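Local coordinates for protein acetate kinase (Entamoeba histolytica, PDB 4H0O) that is a pyrophosphate-dependent acetate kinase of the ASKHA superfamily that interconverts acetate and acetyl phosphate, the phosphoryl group being exchanged with phosphate or pyrophosphate, at residues B[185-193]-B[386-397]. Residues are numbered along the deposited sequence; the frame is centred on the assembly and turned at random.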
loop_
_atom_site.group_PDB
_atom_site.type_symbol
_atom_site.label_atom_id
_atom_site.label_comp_id
_atom_site.label_asym_id
_atom_site.label_seq_id
_atom_site.Cartn_x
_atom_site.Cartn_y
_atom_site.Cartn_z
ATOM N N GLY B 185 -15.031 10.775 -5.039
ATOM C CA GLY B 185 -15.684 11.365 -3.882
ATOM C C GLY B 185 -17.187 11.509 -4.040
ATOM O O GLY B 185 -17.943 11.277 -3.095
ATOM N N LEU B 186 -17.615 11.882 -5.242
ATOM C CA LEU B 186 -19.031 12.074 -5.537
ATOM C C LEU B 186 -19.802 10.755 -5.482
ATOM O O LEU B 186 -20.929 10.702 -4.988
ATOM C CB LEU B 186 -19.191 12.735 -6.909
ATOM C CG LEU B 186 -18.641 14.158 -7.025
ATOM C CD1 LEU B 186 -18.640 14.632 -8.473
ATOM C CD2 LEU B 186 -19.455 15.102 -6.158
ATOM N N SER B 187 -19.184 9.695 -5.991
ATOM C CA SER B 187 -19.754 8.354 -5.922
ATOM C C SER B 187 -19.952 7.917 -4.465
ATOM O O SER B 187 -21.011 7.403 -4.093
ATOM C CB SER B 187 -18.839 7.373 -6.664
ATOM O OG SER B 187 -19.265 6.034 -6.510
ATOM N N TYR B 188 -18.932 8.144 -3.642
ATOM C CA TYR B 188 -18.982 7.780 -2.228
ATOM C C TYR B 188 -20.087 8.509 -1.460
ATOM O O TYR B 188 -20.872 7.872 -0.758
ATOM C CB TYR B 188 -17.619 8.019 -1.566
ATOM C CG TYR B 188 -16.564 7.019 -1.980
ATOM C CD1 TYR B 188 -16.843 5.661 -1.996
ATOM C CD2 TYR B 188 -15.294 7.431 -2.363
ATOM C CE1 TYR B 188 -15.894 4.740 -2.372
ATOM C CE2 TYR B 188 -14.332 6.512 -2.741
ATOM C CZ TYR B 188 -14.645 5.168 -2.745
ATOM O OH TYR B 188 -13.709 4.234 -3.124
ATOM N N GLU B 189 -20.153 9.833 -1.584
ATOM C CA GLU B 189 -21.161 10.586 -0.837
ATOM C C GLU B 189 -22.573 10.349 -1.368
ATOM O O GLU B 189 -23.553 10.516 -0.640
ATOM C CB GLU B 189 -20.827 12.083 -0.739
ATOM C CG GLU B 189 -20.521 12.780 -2.047
ATOM C CD GLU B 189 -19.986 14.190 -1.830
ATOM O OE1 GLU B 189 -20.555 14.919 -0.986
ATOM O OE2 GLU B 189 -18.997 14.565 -2.499
ATOM N N TYR B 190 -22.678 9.933 -2.627
ATOM C CA TYR B 190 -23.974 9.539 -3.167
ATOM C C TYR B 190 -24.431 8.225 -2.542
ATOM O O TYR B 190 -25.588 8.090 -2.136
ATOM C CB TYR B 190 -23.926 9.389 -4.687
ATOM C CG TYR B 190 -25.232 8.880 -5.265
ATOM C CD1 TYR B 190 -26.288 9.746 -5.507
ATOM C CD2 TYR B 190 -25.408 7.532 -5.565
ATOM C CE1 TYR B 190 -27.485 9.290 -6.032
ATOM C CE2 TYR B 190 -26.604 7.066 -6.086
ATOM C CZ TYR B 190 -27.637 7.952 -6.318
ATOM O OH TYR B 190 -28.826 7.500 -6.840
ATOM N N VAL B 191 -23.523 7.254 -2.489
ATOM C CA VAL B 191 -23.826 5.945 -1.918
ATOM C C VAL B 191 -24.167 6.061 -0.433
ATOM O O VAL B 191 -25.168 5.510 0.023
ATOM C CB VAL B 191 -22.662 4.956 -2.125
ATOM C CG1 VAL B 191 -22.861 3.711 -1.278
ATOM C CG2 VAL B 191 -22.542 4.580 -3.596
ATOM N N ILE B 192 -23.334 6.786 0.308
ATOM C CA ILE B 192 -23.589 7.056 1.723
ATOM C C ILE B 192 -24.968 7.683 1.936
ATOM O O ILE B 192 -25.722 7.270 2.822
ATOM C CB ILE B 192 -22.505 7.975 2.326
ATOM C CG1 ILE B 192 -21.173 7.233 2.413
ATOM C CG2 ILE B 192 -22.912 8.460 3.711
ATOM C CD1 ILE B 192 -21.282 5.891 3.121
ATOM N N ASN B 193 -25.301 8.673 1.116
ATOM C CA ASN B 193 -26.584 9.350 1.245
ATOM C C ASN B 193 -27.762 8.423 0.956
ATOM O O ASN B 193 -28.810 8.521 1.593
ATOM C CB ASN B 193 -26.641 10.587 0.348
ATOM C CG ASN B 193 -27.919 11.380 0.539
ATOM O OD1 ASN B 193 -28.027 12.195 1.458
ATOM N ND2 ASN B 193 -28.899 11.142 -0.327
ATOM N N ALA B 386 -24.572 -1.111 -3.878
ATOM C CA ALA B 386 -25.299 0.151 -3.940
ATOM C C ALA B 386 -25.025 0.883 -5.250
ATOM O O ALA B 386 -23.874 1.186 -5.566
ATOM C CB ALA B 386 -24.949 1.028 -2.749
ATOM N N PRO B 387 -26.093 1.159 -6.019
ATOM C CA PRO B 387 -26.032 1.844 -7.318
ATOM C C PRO B 387 -25.420 3.243 -7.225
ATOM O O PRO B 387 -25.634 3.939 -6.230
ATOM C CB PRO B 387 -27.504 1.960 -7.720
ATOM C CG PRO B 387 -28.185 0.847 -7.000
ATOM C CD PRO B 387 -27.458 0.703 -5.695
ATOM N N ASN B 388 -24.680 3.643 -8.257
ATOM C CA ASN B 388 -24.059 4.964 -8.298
ATOM C C ASN B 388 -24.049 5.555 -9.709
ATOM O O ASN B 388 -23.014 6.035 -10.176
ATOM C CB ASN B 388 -22.625 4.907 -7.755
ATOM C CG ASN B 388 -21.711 4.043 -8.609
ATOM O OD1 ASN B 388 -22.147 3.046 -9.190
ATOM N ND2 ASN B 388 -20.440 4.428 -8.698
ATOM N N ASP B 389 -25.197 5.515 -10.380
ATOM C CA ASP B 389 -25.322 6.062 -11.732
ATOM C C ASP B 389 -24.793 7.492 -11.810
ATOM O O ASP B 389 -25.195 8.357 -11.025
ATOM C CB ASP B 389 -26.778 6.008 -12.208
ATOM C CG ASP B 389 -27.008 6.810 -13.480
ATOM O OD1 ASP B 389 -26.814 6.257 -14.584
ATOM O OD2 ASP B 389 -27.392 7.995 -13.377
ATOM N N GLU B 390 -23.884 7.721 -12.756
ATOM C CA GLU B 390 -23.176 8.992 -12.903
ATOM C C GLU B 390 -24.051 10.243 -12.836
ATOM O O GLU B 390 -23.697 11.216 -12.168
ATOM C CB GLU B 390 -22.393 9.010 -14.218
ATOM C CG GLU B 390 -21.244 8.024 -14.294
ATOM C CD GLU B 390 -20.354 8.273 -15.498
ATOM O OE1 GLU B 390 -19.313 8.945 -15.340
ATOM O OE2 GLU B 390 -20.700 7.801 -16.604
ATOM N N GLU B 391 -25.183 10.226 -13.534
ATOM C CA GLU B 391 -26.033 11.413 -13.615
ATOM C C GLU B 391 -26.754 11.705 -12.307
ATOM O O GLU B 391 -26.808 12.856 -11.871
ATOM C CB GLU B 391 -27.034 11.300 -14.766
ATOM C CG GLU B 391 -26.420 11.552 -16.131
ATOM C CD GLU B 391 -25.449 10.466 -16.543
ATOM O OE1 GLU B 391 -25.686 9.288 -16.196
ATOM O OE2 GLU B 391 -24.443 10.793 -17.207
ATOM N N LEU B 392 -27.301 10.663 -11.684
ATOM C CA LEU B 392 -27.977 10.807 -10.398
ATOM C C LEU B 392 -27.008 11.342 -9.346
ATOM O O LEU B 392 -27.400 12.107 -8.463
ATOM C CB LEU B 392 -28.566 9.472 -9.940
ATOM C CG LEU B 392 -29.578 8.811 -10.877
ATOM C CD1 LEU B 392 -30.125 7.525 -10.272
ATOM C CD2 LEU B 392 -30.711 9.767 -11.204
ATOM N N VAL B 393 -25.743 10.941 -9.457
ATOM C CA VAL B 393 -24.696 11.386 -8.537
ATOM C C VAL B 393 -24.495 12.901 -8.593
ATOM O O VAL B 393 -24.400 13.563 -7.556
ATOM C CB VAL B 393 -23.361 10.666 -8.820
ATOM C CG1 VAL B 393 -22.222 11.336 -8.084
ATOM C CG2 VAL B 393 -23.452 9.202 -8.422
ATOM N N ILE B 394 -24.434 13.446 -9.804
ATOM C CA ILE B 394 -24.299 14.890 -9.989
ATOM C C ILE B 394 -25.604 15.596 -9.627
ATOM O O ILE B 394 -25.593 16.687 -9.049
ATOM C CB ILE B 394 -23.900 15.243 -11.436
ATOM C CG1 ILE B 394 -22.596 14.537 -11.815
ATOM C CG2 ILE B 394 -23.758 16.750 -11.609
ATOM C CD1 ILE B 394 -22.211 14.708 -13.270
ATOM N N LEU B 395 -26.727 14.966 -9.970
ATOM C CA LEU B 395 -28.043 15.503 -9.643
ATOM C C LEU B 395 -28.235 15.594 -8.131
ATOM O O LEU B 395 -28.772 16.579 -7.623
ATOM C CB LEU B 395 -29.144 14.637 -10.259
ATOM C CG LEU B 395 -30.572 15.144 -10.038
ATOM C CD1 LEU B 395 -30.758 16.499 -10.699
ATOM C CD2 LEU B 395 -31.605 14.150 -10.550
ATOM N N GLN B 396 -27.784 14.566 -7.417
ATOM C CA GLN B 396 -27.920 14.518 -5.964
ATOM C C GLN B 396 -27.158 15.656 -5.289
ATOM O O GLN B 396 -27.621 16.224 -4.296
ATOM C CB GLN B 396 -27.438 13.168 -5.428
ATOM C CG GLN B 396 -27.546 13.027 -3.915
ATOM C CD GLN B 396 -28.982 13.071 -3.425
ATOM O OE1 GLN B 396 -29.863 12.417 -3.988
ATOM N NE2 GLN B 396 -29.225 13.846 -2.375
ATOM N N LYS B 397 -25.993 15.986 -5.836
ATOM C CA LYS B 397 -25.185 17.086 -5.325
ATOM C C LYS B 397 -25.957 18.395 -5.483
ATOM O O LYS B 397 -25.826 19.313 -4.667
ATOM C CB LYS B 397 -23.845 17.156 -6.067
ATOM C CG LYS B 397 -22.702 17.753 -5.244
ATOM C CD LYS B 397 -22.448 16.913 -3.990
ATOM C CE LYS B 397 -21.822 17.726 -2.865
ATOM N NZ LYS B 397 -22.375 19.107 -2.811
HETATM O O HOH W 1 -23.365 13.124 -4.622
HETATM O O HOH W 2 -28.121 4.911 -8.920
#
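Tyr-190 lays its ring against Val-393, whose CG2 sits over one face, 4.1 Å from the ring centroid and 28° off the normal, a geometry that qualifies as CH-pi. The ring is carried outward from helix 185-193, into the corner between helix 390-397 and the loop before it, because CG stands opposite the backbone N (chi1 176°). Its rim is bordered in plane at two places: Pro-387 O stands 3.3 Å from Tyr-190 CE2, and Gln-396 CB lies 3.6 Å from Tyr-190 CD1. Beyond the ring, Leu-392 CD1 reaches Tyr-190 OH, which a water links weakly to Asp-389 N. The other methyl of Val-393, CG1, turns to helix 185-193 one turn before Tyr-190 and meets Leu-186 CB at 3.5 Å. The axes of the segments 185-193 and 390-397 come within 9.4 Å and cross at 77°, nearly at a right angle. In the ribonuclease H-like fold of the ASKHA kinases, this packing joins helix 185-195, which packs on strands 205-211 and 329-333 of one sheet, to helix 390-402, whose Leu-392 and Leu-395 touch Phe-31 in the other. The connecting loop is held by a polar contact: Asn-388 ND2 donates to Ser-187 OG over 3.0 Å, in a somewhat bent bond with the oxygen tilted from the amide plane; His-210 ND1 is a second partner of that hydroxyl. Nearby, Ala-386 CB packs on Val-191 CG1. Asp-389 then N-caps the helix, its OD2 accepting from Leu-392 N at 3.2 Å and weakly from Glu-391 N. The predicted catalytic site lies close by: Glu-390 is a predicted magnesium ligand, and the Leu-186 side chain comes within about 4 Å, between nearest atoms, of that of Asp-154, the predicted proton donor/acceptor.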